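Ribonucleoside-diphosphate reductase, alpha chain (Actinobacillus ureae ATCC 25976, PDB 6DQX) probably catalyses the reduction of ribonucleoside diphosphates to deoxyribonucleoside diphosphates, serving as the catalytic subunit of a class Id ribonucleotide reductase. Local coordinates at residues 409-418 against 515-523. Sequence-based numbering, arbitrary orientation.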
ATOM      1  N   THR A 409     -19.040  25.914   2.284  1.00 12.07           N
ATOM      2  CA  THR A 409     -20.087  25.088   2.888  1.00 11.82           C
ATOM      3  C   THR A 409     -20.043  25.165   4.405  1.00 11.92           C
ATOM      4  O   THR A 409     -21.100  25.208   5.073  1.00 11.67           O
ATOM      5  CB  THR A 409     -20.022  23.611   2.455  1.00 12.00           C
ATOM      6  OG1 THR A 409     -18.716  23.102   2.717  1.00 11.72           O
ATOM      7  CG2 THR A 409     -20.384  23.460   0.994  1.00 12.27           C
ATOM      8  N   THR A 410     -18.814  25.215   4.926  1.00 11.61           N
ATOM      9  CA  THR A 410     -18.535  25.395   6.332  1.00 11.98           C
ATOM     10  C   THR A 410     -17.485  26.488   6.500  1.00 11.77           C
ATOM     11  O   THR A 410     -16.657  26.711   5.616  1.00 11.83           O
ATOM     12  CB  THR A 410     -17.996  24.085   6.982  1.00 12.55           C
ATOM     13  OG1 THR A 410     -16.718  23.753   6.409  1.00 13.57           O
ATOM     14  CG2 THR A 410     -19.014  22.963   6.781  1.00 12.94           C
ATOM     15  N   LEU A 411     -17.525  27.151   7.647  1.00 11.95           N
ATOM     16  CA  LEU A 411     -16.634  28.234   8.000  1.00 12.77           C
ATOM     17  C   LEU A 411     -15.750  27.982   9.231  1.00 11.91           C
ATOM     18  O   LEU A 411     -14.623  28.499   9.261  1.00 11.74           O
ATOM     19  CB  LEU A 411     -17.442  29.515   8.250  1.00 13.80           C
ATOM     20  CG  LEU A 411     -17.891  30.315   7.013  1.00 16.55           C
ATOM     21  CD1 LEU A 411     -16.683  30.673   6.135  1.00 17.04           C
ATOM     22  CD2 LEU A 411     -18.943  29.590   6.215  1.00 18.25           C
ATOM     23  N   MET A 412     -16.224  27.224  10.214  1.00 11.89           N
ATOM     24  CA  MET A 412     -15.532  27.139  11.517  1.00 11.98           C
ATOM     25  C   MET A 412     -15.295  25.752  12.057  1.00 12.20           C
ATOM     26  O   MET A 412     -16.158  24.892  11.975  1.00 11.99           O
ATOM     27  CB  MET A 412     -16.292  27.960  12.588  1.00 13.35           C
ATOM     28  CG  MET A 412     -16.204  29.459  12.358  1.00 14.34           C
ATOM     29  SD  MET A 412     -17.165  30.406  13.556  1.00 17.21           S
ATOM     30  CE  MET A 412     -16.109  30.053  14.962  1.00 18.17           C
ATOM     31  N   SER A 413     -14.128  25.573  12.663  1.00 12.38           N
ATOM     32  CA  SER A 413     -13.775  24.317  13.304  1.00 12.86           C
ATOM     33  C   SER A 413     -12.713  24.618  14.328  1.00 12.51           C
ATOM     34  O   SER A 413     -11.826  25.452  14.078  1.00 13.03           O
ATOM     35  CB  SER A 413     -13.229  23.314  12.260  1.00 14.14           C
ATOM     36  OG  SER A 413     -12.023  23.767  11.698  1.00 17.47           O
ATOM     37  N   ILE A 414     -12.717  23.899  15.441  1.00 12.74           N
ATOM     38  CA  ILE A 414     -11.749  24.202  16.506  1.00 14.33           C
ATOM     39  C   ILE A 414     -10.685  23.116  16.608  1.00 14.47           C
ATOM     40  O   ILE A 414     -10.800  22.164  17.376  1.00 14.50           O
ATOM     41  CB  ILE A 414     -12.449  24.465  17.876  1.00 15.26           C
ATOM     42  CG1 ILE A 414     -13.614  25.436  17.722  1.00 17.11           C
ATOM     43  CG2 ILE A 414     -11.438  24.916  18.926  1.00 15.70           C
ATOM     44  CD1 ILE A 414     -13.276  26.757  17.073  1.00 18.18           C
ATOM     45  N   ALA A 415      -9.656  23.275  15.790  1.00 14.88           N
ATOM     46  CA  ALA A 415      -8.507  22.374  15.793  1.00 15.01           C
ATOM     47  C   ALA A 415      -7.581  22.552  17.017  1.00 15.18           C
ATOM     48  O   ALA A 415      -7.596  23.591  17.687  1.00 13.87           O
ATOM     49  CB  ALA A 415      -7.714  22.582  14.521  1.00 14.83           C
ATOM     50  N   PRO A 416      -6.717  21.553  17.276  1.00 15.61           N
ATOM     51  CA  PRO A 416      -5.685  21.726  18.293  1.00 16.47           C
ATOM     52  C   PRO A 416      -4.668  22.751  17.792  1.00 16.72           C
ATOM     53  O   PRO A 416      -4.510  22.921  16.584  1.00 17.35           O
ATOM     54  CB  PRO A 416      -5.035  20.327  18.375  1.00 17.46           C
ATOM     55  CG  PRO A 416      -5.976  19.410  17.668  1.00 16.94           C
ATOM     56  CD  PRO A 416      -6.576  20.246  16.597  1.00 15.90           C
ATOM     57  N   THR A 417      -4.026  23.481  18.680  1.00 16.70           N
ATOM     58  CA  THR A 417      -3.122  24.563  18.229  1.00 17.81           C
ATOM     59  C   THR A 417      -1.827  24.593  19.054  1.00 20.00           C
ATOM     60  O   THR A 417      -1.304  25.668  19.326  1.00 18.20           O
ATOM     61  CB  THR A 417      -3.787  25.970  18.293  1.00 17.30           C
ATOM     62  OG1 THR A 417      -4.022  26.319  19.646  1.00 16.24           O
ATOM     63  CG2 THR A 417      -5.071  26.054  17.518  1.00 17.28           C
ATOM     64  N   LYS A 418      -1.280  23.434  19.420  1.00 22.62           N
ATOM     65  CA  LYS A 418      -0.155  23.431  20.379  1.00 25.20           C
ATOM     66  C   LYS A 418       1.057  24.221  19.847  1.00 24.44           C
ATOM     67  O   LYS A 418       1.553  25.120  20.518  1.00 23.77           O
ATOM     68  CB  LYS A 418       0.246  22.007  20.780  1.00 28.25           C
ATOM     69  CG  LYS A 418      -0.845  21.224  21.513  1.00 32.30           C
ATOM     70  CD  LYS A 418      -1.141  21.733  22.916  1.00 34.09           C
ATOM     71  CE  LYS A 418      -2.469  21.194  23.460  1.00 36.51           C
ATOM     72  NZ  LYS A 418      -2.478  19.745  23.801  1.00 37.39           N
ATOM     73  N   TYR A 515     -22.759  27.474  17.578  1.00 12.95           N
ATOM     74  CA  TYR A 515     -22.172  28.495  16.726  1.00 12.67           C
ATOM     75  C   TYR A 515     -21.080  28.004  15.771  1.00 12.40           C
ATOM     76  O   TYR A 515     -20.471  28.819  15.084  1.00 12.24           O
ATOM     77  CB  TYR A 515     -21.544  29.561  17.608  1.00 12.61           C
ATOM     78  CG  TYR A 515     -22.533  30.180  18.543  1.00 13.16           C
ATOM     79  CD1 TYR A 515     -23.613  30.874  18.041  1.00 14.24           C
ATOM     80  CD2 TYR A 515     -22.398  30.064  19.922  1.00 14.09           C
ATOM     81  CE1 TYR A 515     -24.557  31.457  18.898  1.00 14.80           C
ATOM     82  CE2 TYR A 515     -23.349  30.629  20.786  1.00 15.10           C
ATOM     83  CZ  TYR A 515     -24.392  31.343  20.258  1.00 15.75           C
ATOM     84  OH  TYR A 515     -25.339  31.917  21.095  1.00 18.82           O
ATOM     85  N   ILE A 516     -20.838  26.694  15.739  1.00 11.78           N
ATOM     86  CA  ILE A 516     -19.695  26.111  14.995  1.00 11.84           C
ATOM     87  C   ILE A 516     -20.268  25.075  14.046  1.00 12.07           C
ATOM     88  O   ILE A 516     -20.876  24.077  14.467  1.00 12.51           O
ATOM     89  CB  ILE A 516     -18.681  25.456  15.968  1.00 11.53           C
ATOM     90  CG1 ILE A 516     -18.023  26.512  16.867  1.00 11.41           C
ATOM     91  CG2 ILE A 516     -17.594  24.689  15.189  1.00 11.48           C
ATOM     92  CD1 ILE A 516     -17.324  25.928  18.083  1.00 11.28           C
ATOM     93  N   ASP A 517     -20.112  25.324  12.752  1.00 12.47           N
ATOM     94  CA  ASP A 517     -20.689  24.423  11.762  1.00 12.70           C
ATOM     95  C   ASP A 517     -19.921  23.091  11.557  1.00 12.45           C
ATOM     96  O   ASP A 517     -20.521  22.121  11.095  1.00 12.85           O
ATOM     97  CB  ASP A 517     -21.044  25.160  10.438  1.00 13.21           C
ATOM     98  CG  ASP A 517     -19.881  25.941   9.842  1.00 13.60           C
ATOM     99  OD1 ASP A 517     -18.731  25.778  10.306  1.00 14.50           O
ATOM    100  OD2 ASP A 517     -20.115  26.721   8.871  1.00 12.62           O
ATOM    101  N   GLN A 518     -18.639  23.044  11.894  1.00 11.18           N
ATOM    102  CA  GLN A 518     -17.917  21.779  11.988  1.00 11.09           C
ATOM    103  C   GLN A 518     -17.852  21.364  13.461  1.00 10.73           C
ATOM    104  O   GLN A 518     -18.885  21.389  14.173  1.00 11.07           O
ATOM    105  CB  GLN A 518     -16.558  21.858  11.296  1.00 10.50           C
ATOM    106  CG  GLN A 518     -16.593  22.263   9.819  1.00 10.94           C
ATOM    107  CD  GLN A 518     -15.358  21.767   9.075  1.00 11.45           C
ATOM    108  OE1 GLN A 518     -15.109  20.558   9.012  1.00 11.98           O
ATOM    109  NE2 GLN A 518     -14.554  22.684   8.572  1.00 11.10           N
ATOM    110  N   GLY A 519     -16.681  20.960  13.927  1.00 10.20           N
ATOM    111  CA  GLY A 519     -16.552  20.407  15.275  1.00 10.17           C
ATOM    112  C   GLY A 519     -15.448  21.009  16.075  1.00  9.79           C
ATOM    113  O   GLY A 519     -14.914  22.107  15.762  1.00  9.13           O
ATOM    114  N   GLN A 520     -15.091  20.299  17.146  1.00 10.37           N
ATOM    115  CA  GLN A 520     -14.131  20.787  18.081  1.00 11.02           C
ATOM    116  C   GLN A 520     -13.265  19.645  18.625  1.00 11.57           C
ATOM    117  O   GLN A 520     -13.805  18.633  19.036  1.00 11.63           O
ATOM    118  CB  GLN A 520     -14.837  21.442  19.307  1.00 10.94           C
ATOM    119  CG  GLN A 520     -15.833  22.527  18.993  1.00 10.71           C
ATOM    120  CD  GLN A 520     -16.529  22.963  20.273  1.00 10.57           C
ATOM    121  OE1 GLN A 520     -15.860  23.445  21.206  1.00 10.81           O
ATOM    122  NE2 GLN A 520     -17.831  22.725  20.366  1.00  9.54           N
ATOM    123  N   SER A 521     -11.943  19.824  18.606  1.00 11.99           N
ATOM    124  CA  SER A 521     -11.020  18.830  19.195  1.00 12.73           C
ATOM    125  C   SER A 521     -10.971  19.024  20.683  1.00 12.76           C
ATOM    126  O   SER A 521     -10.362  19.978  21.158  1.00 13.31           O
ATOM    127  CB  SER A 521      -9.605  18.970  18.618  1.00 13.94           C
ATOM    128  OG  SER A 521      -9.692  18.957  17.216  1.00 15.95           O
ATOM    129  N   ILE A 522     -11.632  18.140  21.403  1.00 12.76           N
ATOM    130  CA  ILE A 522     -11.796  18.273  22.818  1.00 12.82           C
ATOM    131  C   ILE A 522     -11.082  17.129  23.523  1.00 12.98           C
ATOM    132  O   ILE A 522     -11.516  15.964  23.460  1.00 12.30           O
ATOM    133  CB  ILE A 522     -13.281  18.330  23.199  1.00 12.76           C
ATOM    134  CG1 ILE A 522     -13.930  19.556  22.537  1.00 12.38           C
ATOM    135  CG2 ILE A 522     -13.461  18.266  24.723  1.00 12.46           C
ATOM    136  CD1 ILE A 522     -13.479  20.929  23.055  1.00 12.88           C
ATOM    137  N   ASN A 523     -10.026  17.516  24.213  1.00 14.26           N
ATOM    138  CA  ASN A 523      -9.288  16.639  25.140  1.00 16.40           C
ATOM    139  C   ASN A 523      -9.837  16.780  26.549  1.00 17.45           C
ATOM    140  O   ASN A 523     -10.365  17.822  26.917  1.00 17.24           O
ATOM    141  CB  ASN A 523      -7.798  17.012  25.144  1.00 16.97           C
ATOM    142  CG  ASN A 523      -7.111  16.727  23.814  1.00 17.39           C
ATOM    143  OD1 ASN A 523      -7.355  15.693  23.212  1.00 17.40           O
ATOM    144  ND2 ASN A 523      -6.237  17.638  23.370  1.00 16.63           N
TER
HETATM  145  O   HOH W   1     -22.211  26.162   7.453  1.00 20.91           O
HETATM  146  O   HOH W   2      -3.853  18.257  21.263  1.00 23.26           O
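The carboxylate of D517 overlaps the T410-M412 backbone and receives two successive amides. OD1 of D517 takes M412 N on its syn lone pair at 2.9 Å. OD2 of D517 takes L411 N on its syn side, also at 2.9 Å, the donor lying somewhat out of the carboxylate plane; a weak second bond runs from L411 N to OD1. A chi1 of 54° folds the D517 carboxylate back over its own main chain and so brings it against the L411 and M412 amides. A water donates to OD2 of D517 and to T409 O. Past D517 the two backbones pair briefly in parallel: Q518 N gives a hydrogen bond to M412 O nearly along the C=O axis, then I414 N bonds to G519 O and S521 N to I414 O (2.9 Å), a single parallel bridge of I414 with Q520. I414 CG1 lies 3.8 Å from I516 CD1, the two side chains crossing at about a right angle, while Q520 runs alongside I414. The aliphatic part of Q518 crosses T410, CG to CB 3.7 Å, and its OE1 accepts from M279 N. S521 OG approaches P416 CD at 3.4 Å while bonding to C275 O. The contact thus joins the loop after helix 367-395 to the loop before strand 524-525, within the reductase barrel domain, and the donors converging on D517 are consistent with a carboxylate charge partly offset by two backbone amides and a water.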